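Local coordinates for protein putative surface-anchored fimbrial subunit (Corynebacterium diphtheriae, PDB 3HR6) that probably forms the shaft of the pilus as its major pilin, built of tandem Ig-like modules that are stabilised by isopeptide and disulfide bonds and carry bound calcium, at residues P159-V163 against G366-T371; K305-T310 against T420-Q426; F328-R332 against D343-L348. One frame throughout, in Å; residues are numbered along the deposited sequence.

Contact 1: residues P159-V163 against G366-T371; sequences PGFSV and GIHLGT. With CA (calcium ion), chain B.
His368 carries most of this buried contact. Its ring stacks face to face on the ring of Phe161, with planes 18° apart and centroids 3.8 Å apart. Phe161 N donates to His368 ND1 at 2.8 Å, tilted 21° from the ring plane. CG of His368 is anti to its backbone N (chi1 169°), which carries the ring off the strand to the loop. Two more bonds reach the strand backbone, one by way of a serine hydroxyl. His368 N donates to Ser162 OG at 2.9 Å, nearly straight. Val163 N donates to Gly366 O at 2.9 Å. A water hydrogen-bonds to Pro159 O, Ser162 OG and His368 O.

The second shell fixes the imidazole. His368 NE2 is hydrogen-bonded to Thr371 OG1 at 3.1 Å, and Thr371 OG1 bonds in turn to Ser304 OG. The Phe306 ring meets the His368 ring as well. Gly160 has positive phi, and its CA sits at the imidazole edge, 3.4 Å from ND1. Its carbonyl O binds the calcium ion at 2.3 Å. Asp153, Asp155, Gln158, Glu165 and waters complete the coordination. The arrangement is a calcium-binding loop docked on a strand of the C-terminal Ig-like module.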
loop_
_atom_site.group_PDB
_atom_site.type_symbol
_atom_site.label_atom_id
_atom_site.label_comp_id
_atom_site.label_asym_id
_atom_site.label_seq_id
_atom_site.Cartn_x
_atom_site.Cartn_y
_atom_site.Cartn_z
ATOM N N PRO A 159 -13.245 -8.984 19.982
ATOM C CA PRO A 159 -12.387 -9.470 18.898
ATOM C C PRO A 159 -12.542 -8.691 17.609
ATOM O O PRO A 159 -13.642 -8.333 17.212
ATOM C CB PRO A 159 -12.882 -10.898 18.697
ATOM C CG PRO A 159 -13.364 -11.266 20.047
ATOM C CD PRO A 159 -13.953 -10.065 20.668
ATOM N N GLY A 160 -11.424 -8.506 16.913
ATOM C CA GLY A 160 -11.459 -7.864 15.632
ATOM C C GLY A 160 -11.666 -6.386 15.679
ATOM O O GLY A 160 -11.568 -5.729 16.770
ATOM N N PHE A 161 -12.026 -5.847 14.506
ATOM C CA PHE A 161 -12.279 -4.418 14.348
ATOM C C PHE A 161 -13.527 -4.244 13.515
ATOM O O PHE A 161 -13.533 -3.704 12.414
ATOM C CB PHE A 161 -11.079 -3.637 13.776
ATOM C CG PHE A 161 -10.200 -4.422 12.836
ATOM C CD1 PHE A 161 -10.461 -4.461 11.469
ATOM C CD2 PHE A 161 -9.074 -5.085 13.314
ATOM C CE1 PHE A 161 -9.638 -5.164 10.621
ATOM C CE2 PHE A 161 -8.259 -5.765 12.444
ATOM C CZ PHE A 161 -8.573 -5.840 11.106
ATOM N N SER A 162 -14.636 -4.695 14.096
ATOM C CA SER A 162 -15.939 -4.458 13.497
ATOM C C SER A 162 -16.204 -2.929 13.446
ATOM O O SER A 162 -15.550 -2.110 14.148
ATOM C CB SER A 162 -16.995 -5.143 14.349
ATOM O OG SER A 162 -17.029 -6.540 14.168
ATOM N N VAL A 163 -17.142 -2.522 12.630
ATOM C CA VAL A 163 -17.530 -1.127 12.540
ATOM C C VAL A 163 -17.792 -0.602 13.955
ATOM O O VAL A 163 -18.501 -1.217 14.747
ATOM C CB VAL A 163 -18.815 -0.956 11.628
ATOM C CG1 VAL A 163 -19.368 0.484 11.724
ATOM C CG2 VAL A 163 -18.447 -1.342 10.185
ATOM N N GLY A 366 -21.520 -4.824 9.493
ATOM C CA GLY A 366 -20.176 -4.457 9.866
ATOM C C GLY A 366 -19.425 -5.319 10.840
ATOM O O GLY A 366 -18.526 -4.855 11.596
ATOM N N ILE A 367 -19.738 -6.604 10.795
ATOM C CA ILE A 367 -19.107 -7.605 11.575
ATOM C C ILE A 367 -17.783 -7.964 10.896
ATOM O O ILE A 367 -17.783 -8.550 9.807
ATOM C CB ILE A 367 -19.966 -8.883 11.718
ATOM C CG1 ILE A 367 -21.350 -8.570 12.335
ATOM C CG2 ILE A 367 -19.232 -9.856 12.568
ATOM C CD1 ILE A 367 -22.421 -9.650 12.098
ATOM N N HIS A 368 -16.671 -7.645 11.552
ATOM C CA HIS A 368 -15.353 -8.023 11.030
ATOM C C HIS A 368 -15.116 -9.474 11.377
ATOM O O HIS A 368 -15.063 -9.867 12.544
ATOM C CB HIS A 368 -14.265 -7.126 11.620
ATOM C CG HIS A 368 -12.879 -7.620 11.349
ATOM N ND1 HIS A 368 -11.869 -7.653 12.307
ATOM C CD2 HIS A 368 -12.329 -8.126 10.217
ATOM C CE1 HIS A 368 -10.766 -8.120 11.763
ATOM N NE2 HIS A 368 -11.029 -8.462 10.507
ATOM N N LEU A 369 -14.968 -10.312 10.365
ATOM C CA LEU A 369 -14.827 -11.736 10.554
ATOM C C LEU A 369 -13.396 -12.231 10.671
ATOM O O LEU A 369 -13.106 -13.139 11.418
ATOM C CB LEU A 369 -15.502 -12.432 9.381
ATOM C CG LEU A 369 -16.980 -12.185 9.268
ATOM C CD1 LEU A 369 -17.449 -12.768 7.954
ATOM C CD2 LEU A 369 -17.740 -12.868 10.397
ATOM N N GLY A 370 -12.498 -11.587 9.926
ATOM C CA GLY A 370 -11.113 -12.017 9.887
ATOM C C GLY A 370 -10.345 -11.283 8.817
ATOM O O GLY A 370 -10.918 -10.433 8.138
ATOM N N THR A 371 -9.070 -11.646 8.662
ATOM C CA THR A 371 -8.145 -10.901 7.810
ATOM C C THR A 371 -7.208 -11.840 7.056
ATOM O O THR A 371 -6.682 -12.819 7.588
ATOM C CB THR A 371 -7.324 -9.909 8.629
ATOM O OG1 THR A 371 -8.224 -9.031 9.284
ATOM C CG2 THR A 371 -6.414 -9.098 7.708
HETATM CA CA CA B . -11.058 -5.109 18.941
HETATM O O HOH W 1 -15.030 -8.219 14.792
HETATM O O HOH W 2 -10.488 -2.620 18.291
HETATM O O HOH W 3 -12.157 -4.124 21.096
#

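Contact 2: residues K305-T310 against T420-Q426; sequences KFGQIT and TNVLVEQ
Gln308 and Glu425 meet through different first torsions. Gln308 has CG anti to its backbone N (chi1 174°), while Glu425 has CG anti to its carbonyl carbon (chi1 -66°). Both chains then run extended alongside each other on one face of the sheet. The strands beneath them are a parallel pair, consistent with the first and last strands of a CnaB-type Ig-like module.

Gln308 NE2 donates to Glu425 OE2 at 2.8 Å. The bond lies in the amide plane but comes in from above the carboxylate plane, and the two planes are 73° apart. The amide oxygen of Gln308 is held separately, by Ser365 and Gln263. A water joins Glu425 OE2, Gln308 O and Thr310 OG1, so the carboxylate oxygen is gripped twice.

The backbones are paired from Gly307 with Val424 to Ile309 with Gln426. Val424 N donates to Phe306 O at 3.2 Å. Gln308 N donates to Val424 O at 2.8 Å, and Gln426 N returns a bond to Gln308 O at 3.1 Å. Thr310 N to Gln426 O, at 2.9 Å, extends the pairing. Leu423 CD1 packs 3.6 Å from Phe306 O.

Before residue 424 the chains diverge, and a side chain takes over. Lys305, bent at its second torsion, runs past Thr420, the two pointing opposite ways. Its NZ bonds Ser303 OG. Lys305 NZ donates to Thr420 O at 2.8 Å, nearly along the C=O axis.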
loop_
_atom_site.group_PDB
_atom_site.type_symbol
_atom_site.label_atom_id
_atom_site.label_comp_id
_atom_site.label_asym_id
_atom_site.label_seq_id
_atom_site.Cartn_x
_atom_site.Cartn_y
_atom_site.Cartn_z
ATOM N N LYS A 305 -12.263 -9.179 6.108
ATOM C CA LYS A 305 -13.518 -9.637 5.550
ATOM C C LYS A 305 -14.659 -9.341 6.515
ATOM O O LYS A 305 -14.540 -9.610 7.694
ATOM C CB LYS A 305 -13.416 -11.138 5.329
ATOM C CG LYS A 305 -12.141 -11.593 4.616
ATOM C CD LYS A 305 -12.026 -10.995 3.221
ATOM C CE LYS A 305 -10.810 -11.567 2.512
ATOM N NZ LYS A 305 -10.666 -11.062 1.126
ATOM N N PHE A 306 -15.756 -8.831 5.967
ATOM C CA PHE A 306 -16.882 -8.394 6.778
ATOM C C PHE A 306 -18.108 -9.169 6.416
ATOM O O PHE A 306 -18.245 -9.714 5.327
ATOM C CB PHE A 306 -17.131 -6.890 6.635
ATOM C CG PHE A 306 -16.180 -6.055 7.452
ATOM C CD1 PHE A 306 -14.833 -5.960 7.105
ATOM C CD2 PHE A 306 -16.612 -5.427 8.599
ATOM C CE1 PHE A 306 -13.956 -5.209 7.893
ATOM C CE2 PHE A 306 -15.740 -4.669 9.366
ATOM C CZ PHE A 306 -14.414 -4.577 9.033
ATOM N N GLY A 307 -19.022 -9.214 7.390
ATOM C CA GLY A 307 -20.297 -9.904 7.183
ATOM C C GLY A 307 -21.444 -9.167 7.829
ATOM O O GLY A 307 -21.275 -8.205 8.563
ATOM N N GLN A 308 -22.627 -9.603 7.488
ATOM C CA GLN A 308 -23.865 -8.925 7.879
ATOM C C GLN A 308 -24.954 -9.981 8.090
ATOM O O GLN A 308 -25.136 -10.849 7.266
ATOM C CB GLN A 308 -24.288 -8.033 6.717
ATOM C CG GLN A 308 -25.603 -7.358 6.877
ATOM C CD GLN A 308 -25.830 -6.348 5.783
ATOM O OE1 GLN A 308 -25.512 -5.167 5.966
ATOM N NE2 GLN A 308 -26.374 -6.798 4.642
ATOM N N ILE A 309 -25.674 -9.859 9.197
ATOM C CA ILE A 309 -26.747 -10.778 9.579
ATOM C C ILE A 309 -28.041 -10.009 9.415
ATOM O O ILE A 309 -28.168 -8.911 9.899
ATOM C CB ILE A 309 -26.590 -11.240 11.031
ATOM C CG1 ILE A 309 -25.349 -12.118 11.163
ATOM C CG2 ILE A 309 -27.814 -12.040 11.467
ATOM C CD1 ILE A 309 -24.930 -12.313 12.600
ATOM N N THR A 310 -28.993 -10.588 8.711
ATOM C CA THR A 310 -30.348 -9.986 8.614
ATOM C C THR A 310 -31.364 -10.879 9.297
ATOM O O THR A 310 -31.536 -12.042 8.924
ATOM C CB THR A 310 -30.779 -9.659 7.170
ATOM O OG1 THR A 310 -29.837 -8.742 6.593
ATOM C CG2 THR A 310 -32.146 -9.006 7.151
ATOM N N THR A 420 -12.819 -15.450 0.405
ATOM C CA THR A 420 -13.974 -14.545 0.541
ATOM C C THR A 420 -13.681 -13.261 -0.191
ATOM O O THR A 420 -12.706 -12.623 0.108
ATOM C CB THR A 420 -14.254 -14.280 2.026
ATOM O OG1 THR A 420 -14.567 -15.566 2.580
ATOM C CG2 THR A 420 -15.446 -13.349 2.229
ATOM N N ASN A 421 -14.533 -12.890 -1.142
ATOM C CA ASN A 421 -14.328 -11.612 -1.830
ATOM C C ASN A 421 -15.613 -10.821 -2.088
ATOM O O ASN A 421 -15.620 -9.886 -2.873
ATOM C CB ASN A 421 -13.536 -11.825 -3.130
ATOM C CG ASN A 421 -14.225 -12.711 -4.157
ATOM O OD1 ASN A 421 -15.333 -13.252 -3.981
ATOM N ND2 ASN A 421 -13.521 -12.877 -5.264
ATOM N N VAL A 422 -16.690 -11.233 -1.427
ATOM C CA VAL A 422 -17.930 -10.475 -1.357
ATOM C C VAL A 422 -18.405 -10.448 0.105
ATOM O O VAL A 422 -17.884 -11.176 0.949
ATOM C CB VAL A 422 -18.976 -11.065 -2.269
ATOM C CG1 VAL A 422 -18.495 -11.063 -3.706
ATOM C CG2 VAL A 422 -19.380 -12.470 -1.813
ATOM N N LEU A 423 -19.386 -9.596 0.395
ATOM C CA LEU A 423 -19.927 -9.490 1.728
ATOM C C LEU A 423 -20.522 -10.826 2.170
ATOM O O LEU A 423 -21.274 -11.448 1.448
ATOM C CB LEU A 423 -20.978 -8.379 1.770
ATOM C CG LEU A 423 -21.638 -8.085 3.108
ATOM C CD1 LEU A 423 -20.655 -7.422 4.025
ATOM C CD2 LEU A 423 -22.855 -7.226 2.925
ATOM N N VAL A 424 -20.164 -11.281 3.353
ATOM C CA VAL A 424 -20.714 -12.530 3.859
ATOM C C VAL A 424 -22.050 -12.197 4.514
ATOM O O VAL A 424 -22.118 -11.289 5.329
ATOM C CB VAL A 424 -19.777 -13.180 4.868
ATOM C CG1 VAL A 424 -20.409 -14.415 5.429
ATOM C CG2 VAL A 424 -18.421 -13.516 4.240
ATOM N N GLU A 425 -23.101 -12.906 4.139
ATOM C CA GLU A 425 -24.420 -12.633 4.685
ATOM C C GLU A 425 -25.075 -13.867 5.218
ATOM O O GLU A 425 -24.882 -14.978 4.718
ATOM C CB GLU A 425 -25.285 -11.985 3.611
ATOM C CG GLU A 425 -24.730 -10.618 3.271
ATOM C CD GLU A 425 -25.748 -9.742 2.611
ATOM O OE1 GLU A 425 -25.606 -9.572 1.388
ATOM O OE2 GLU A 425 -26.683 -9.265 3.335
ATOM N N GLN A 426 -25.923 -13.682 6.207
ATOM C CA GLN A 426 -26.835 -14.745 6.591
ATOM C C GLN A 426 -28.173 -14.103 6.907
ATOM O O GLN A 426 -28.199 -13.121 7.633
ATOM C CB GLN A 426 -26.285 -15.463 7.826
ATOM C CG GLN A 426 -27.054 -16.682 8.247
ATOM C CD GLN A 426 -27.090 -17.724 7.146
ATOM O OE1 GLN A 426 -28.139 -17.999 6.592
ATOM N NE2 GLN A 426 -25.938 -18.249 6.790
HETATM O O HOH W 4 -16.391 -10.379 3.249
HETATM O O HOH W 5 -27.585 -10.154 5.743
#

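Contact 3: residues F328-R332 against D343-L348; sequences FQLHR and DPPISL
His331 and Asp343 meet with their flat groups inclined, the ring and carboxylate planes 51° apart. The edge of the imidazole does the touching. His331 ND1 donates to Asp343 OD2 at 2.6 Å, in the plane of the ring and on the anti side of the carboxylate. The same oxygen takes a second bond. Arg332 N reaches Asp343 OD2 at 2.9 Å from above the carboxylate plane. Asp343 holds CG anti to its backbone N (chi1 -168°), which turns the carboxylate to the strand. Two N-H groups hold OD2 in place, and would probably favour the ionised carboxylate.

Pro345 covers a face of the same imidazole. Its CA lies 4.2 Å from the His331 ring centroid, a CH-pi contact. Two residues back along the strand from His331, the proline ring lies next to the Gln329 amide, with Pro345 CG 3.5 Å from Gln329 NE2. That amide nitrogen is hydrogen-bonded to Gln352 O.

Ile346 crosses Leu330 at a slant, with its CD1 3.9 Å from Leu330 CG. The backbones are joined as well, since Ile346 N donates to Leu330 O at 2.8 Å. A water bridges Leu330 N and Ile346 O. Leu348 CD1 adds a looser contact to Leu330 CD2.

The guanidinium of Arg332 turns away from the loop, bonding Lys388 O and making a cation-pi contact with Phe392. On the loop, Ser347 N bonds the side chain of Gln158, whose backbone O binds calcium. The whole is an irregular loop folded back on its own sheet strand through a His-carboxylate bond, at the disulfide-bearing sheet of the C-terminal Ig-like module.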
loop_
_atom_site.group_PDB
_atom_site.type_symbol
_atom_site.label_atom_id
_atom_site.label_comp_id
_atom_site.label_asym_id
_atom_site.label_seq_id
_atom_site.Cartn_x
_atom_site.Cartn_y
_atom_site.Cartn_z
ATOM N N PHE A 328 -32.724 -8.511 20.090
ATOM C CA PHE A 328 -31.685 -9.529 20.063
ATOM C C PHE A 328 -30.345 -8.913 20.379
ATOM O O PHE A 328 -30.093 -7.701 20.129
ATOM C CB PHE A 328 -31.595 -10.220 18.694
ATOM C CG PHE A 328 -32.863 -10.900 18.289
ATOM C CD1 PHE A 328 -33.050 -12.273 18.533
ATOM C CD2 PHE A 328 -33.891 -10.183 17.709
ATOM C CE1 PHE A 328 -34.223 -12.900 18.198
ATOM C CE2 PHE A 328 -35.077 -10.796 17.372
ATOM C CZ PHE A 328 -35.254 -12.170 17.595
ATOM N N GLN A 329 -29.520 -9.738 21.006
ATOM C CA GLN A 329 -28.112 -9.453 21.115
ATOM C C GLN A 329 -27.323 -10.530 20.390
ATOM O O GLN A 329 -27.717 -11.719 20.292
ATOM C CB GLN A 329 -27.701 -9.271 22.571
ATOM C CG GLN A 329 -28.405 -8.146 23.248
ATOM C CD GLN A 329 -27.845 -7.888 24.625
ATOM O OE1 GLN A 329 -27.976 -8.732 25.515
ATOM N NE2 GLN A 329 -27.278 -6.707 24.824
ATOM N N LEU A 330 -26.196 -10.096 19.844
ATOM C CA LEU A 330 -25.292 -10.995 19.125
ATOM C C LEU A 330 -24.184 -11.483 20.068
ATOM O O LEU A 330 -23.620 -10.717 20.827
ATOM C CB LEU A 330 -24.726 -10.301 17.894
ATOM C CG LEU A 330 -23.830 -11.144 16.957
ATOM C CD1 LEU A 330 -24.633 -12.243 16.279
ATOM C CD2 LEU A 330 -23.143 -10.212 15.925
ATOM N N HIS A 331 -23.906 -12.776 19.996
ATOM C CA HIS A 331 -23.021 -13.470 20.903
ATOM C C HIS A 331 -22.212 -14.479 20.125
ATOM O O HIS A 331 -22.430 -14.681 18.939
ATOM C CB HIS A 331 -23.829 -14.220 21.952
ATOM C CG HIS A 331 -24.326 -13.358 23.071
ATOM N ND1 HIS A 331 -23.509 -12.946 24.103
ATOM C CD2 HIS A 331 -25.557 -12.863 23.343
ATOM C CE1 HIS A 331 -24.220 -12.248 24.973
ATOM N NE2 HIS A 331 -25.466 -12.172 24.532
ATOM N N ARG A 332 -21.271 -15.106 20.810
ATOM C CA ARG A 332 -20.535 -16.250 20.345
ATOM C C ARG A 332 -20.968 -17.470 21.170
ATOM O O ARG A 332 -21.249 -17.346 22.373
ATOM C CB ARG A 332 -19.032 -16.054 20.509
ATOM C CG ARG A 332 -18.462 -14.898 19.686
ATOM C CD ARG A 332 -18.455 -15.239 18.226
ATOM N NE ARG A 332 -17.566 -16.338 17.896
ATOM C CZ ARG A 332 -17.328 -16.831 16.680
ATOM N NH1 ARG A 332 -17.938 -16.300 15.614
ATOM N NH2 ARG A 332 -16.480 -17.861 16.546
ATOM N N ASP A 343 -19.521 -14.569 27.799
ATOM C CA ASP A 343 -19.590 -13.933 26.488
ATOM C C ASP A 343 -20.381 -12.630 26.514
ATOM O O ASP A 343 -21.544 -12.636 26.879
ATOM C CB ASP A 343 -20.290 -14.830 25.474
ATOM C CG ASP A 343 -20.119 -14.323 24.060
ATOM O OD1 ASP A 343 -18.938 -14.347 23.590
ATOM O OD2 ASP A 343 -21.130 -13.898 23.460
ATOM N N PRO A 344 -19.744 -11.522 26.121
ATOM C CA PRO A 344 -20.430 -10.240 26.115
ATOM C C PRO A 344 -21.244 -10.048 24.842
ATOM O O PRO A 344 -20.937 -10.651 23.810
ATOM C CB PRO A 344 -19.275 -9.230 26.123
ATOM C CG PRO A 344 -18.210 -9.925 25.361
ATOM C CD PRO A 344 -18.316 -11.385 25.751
ATOM N N PRO A 345 -22.257 -9.201 24.895
ATOM C CA PRO A 345 -22.928 -8.850 23.664
ATOM C C PRO A 345 -21.931 -8.195 22.725
ATOM O O PRO A 345 -20.998 -7.485 23.184
ATOM C CB PRO A 345 -23.978 -7.840 24.106
ATOM C CG PRO A 345 -24.137 -8.083 25.558
ATOM C CD PRO A 345 -22.806 -8.453 26.039
ATOM N N ILE A 346 -22.104 -8.465 21.452
ATOM C CA ILE A 346 -21.238 -7.898 20.436
ATOM C C ILE A 346 -21.761 -6.545 20.063
ATOM O O ILE A 346 -22.964 -6.372 19.820
ATOM C CB ILE A 346 -21.109 -8.875 19.235
ATOM C CG1 ILE A 346 -20.346 -10.099 19.717
ATOM C CG2 ILE A 346 -20.461 -8.186 18.022
ATOM C CD1 ILE A 346 -20.391 -11.301 18.778
ATOM N N SER A 347 -20.854 -5.566 20.019
ATOM C CA SER A 347 -21.202 -4.196 19.656
ATOM C C SER A 347 -20.901 -3.939 18.182
ATOM O O SER A 347 -19.837 -4.300 17.682
ATOM C CB SER A 347 -20.422 -3.220 20.560
ATOM O OG SER A 347 -20.742 -1.900 20.270
ATOM N N LEU A 348 -21.847 -3.327 17.483
ATOM C CA LEU A 348 -21.666 -2.953 16.072
ATOM C C LEU A 348 -22.099 -1.506 15.916
ATOM O O LEU A 348 -23.255 -1.156 16.160
ATOM C CB LEU A 348 -22.511 -3.797 15.085
ATOM C CG LEU A 348 -22.310 -5.288 15.208
ATOM C CD1 LEU A 348 -23.335 -6.137 14.403
ATOM C CD2 LEU A 348 -20.843 -5.674 14.781
HETATM O O HOH W 6 -25.245 -7.607 20.680
#

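In the fold
From the N terminus, 159-163 comes first, in the calcium loop between strands 148-152 and 166-174. Contact 1 joins it to strand 361-375 and closes a loop of some 200 residues. Strand 302-315 starts inside that loop. Its partner 420-426 lies beyond 371, so contact 2, which closes a loop of about 110 residues, crosses contact 1. Strands 302-315 and 361-375 are sheet neighbours, paired by Lys305 with Leu369 and Gly370. Contact 3 closes a short local loop nested inside both others. Its Leu330 packs on Ile309 and Ile367, and Leu348 on Ile367 and Ser162. Together they tie the calcium loop, the two sheets of the last module and its C-terminal strand.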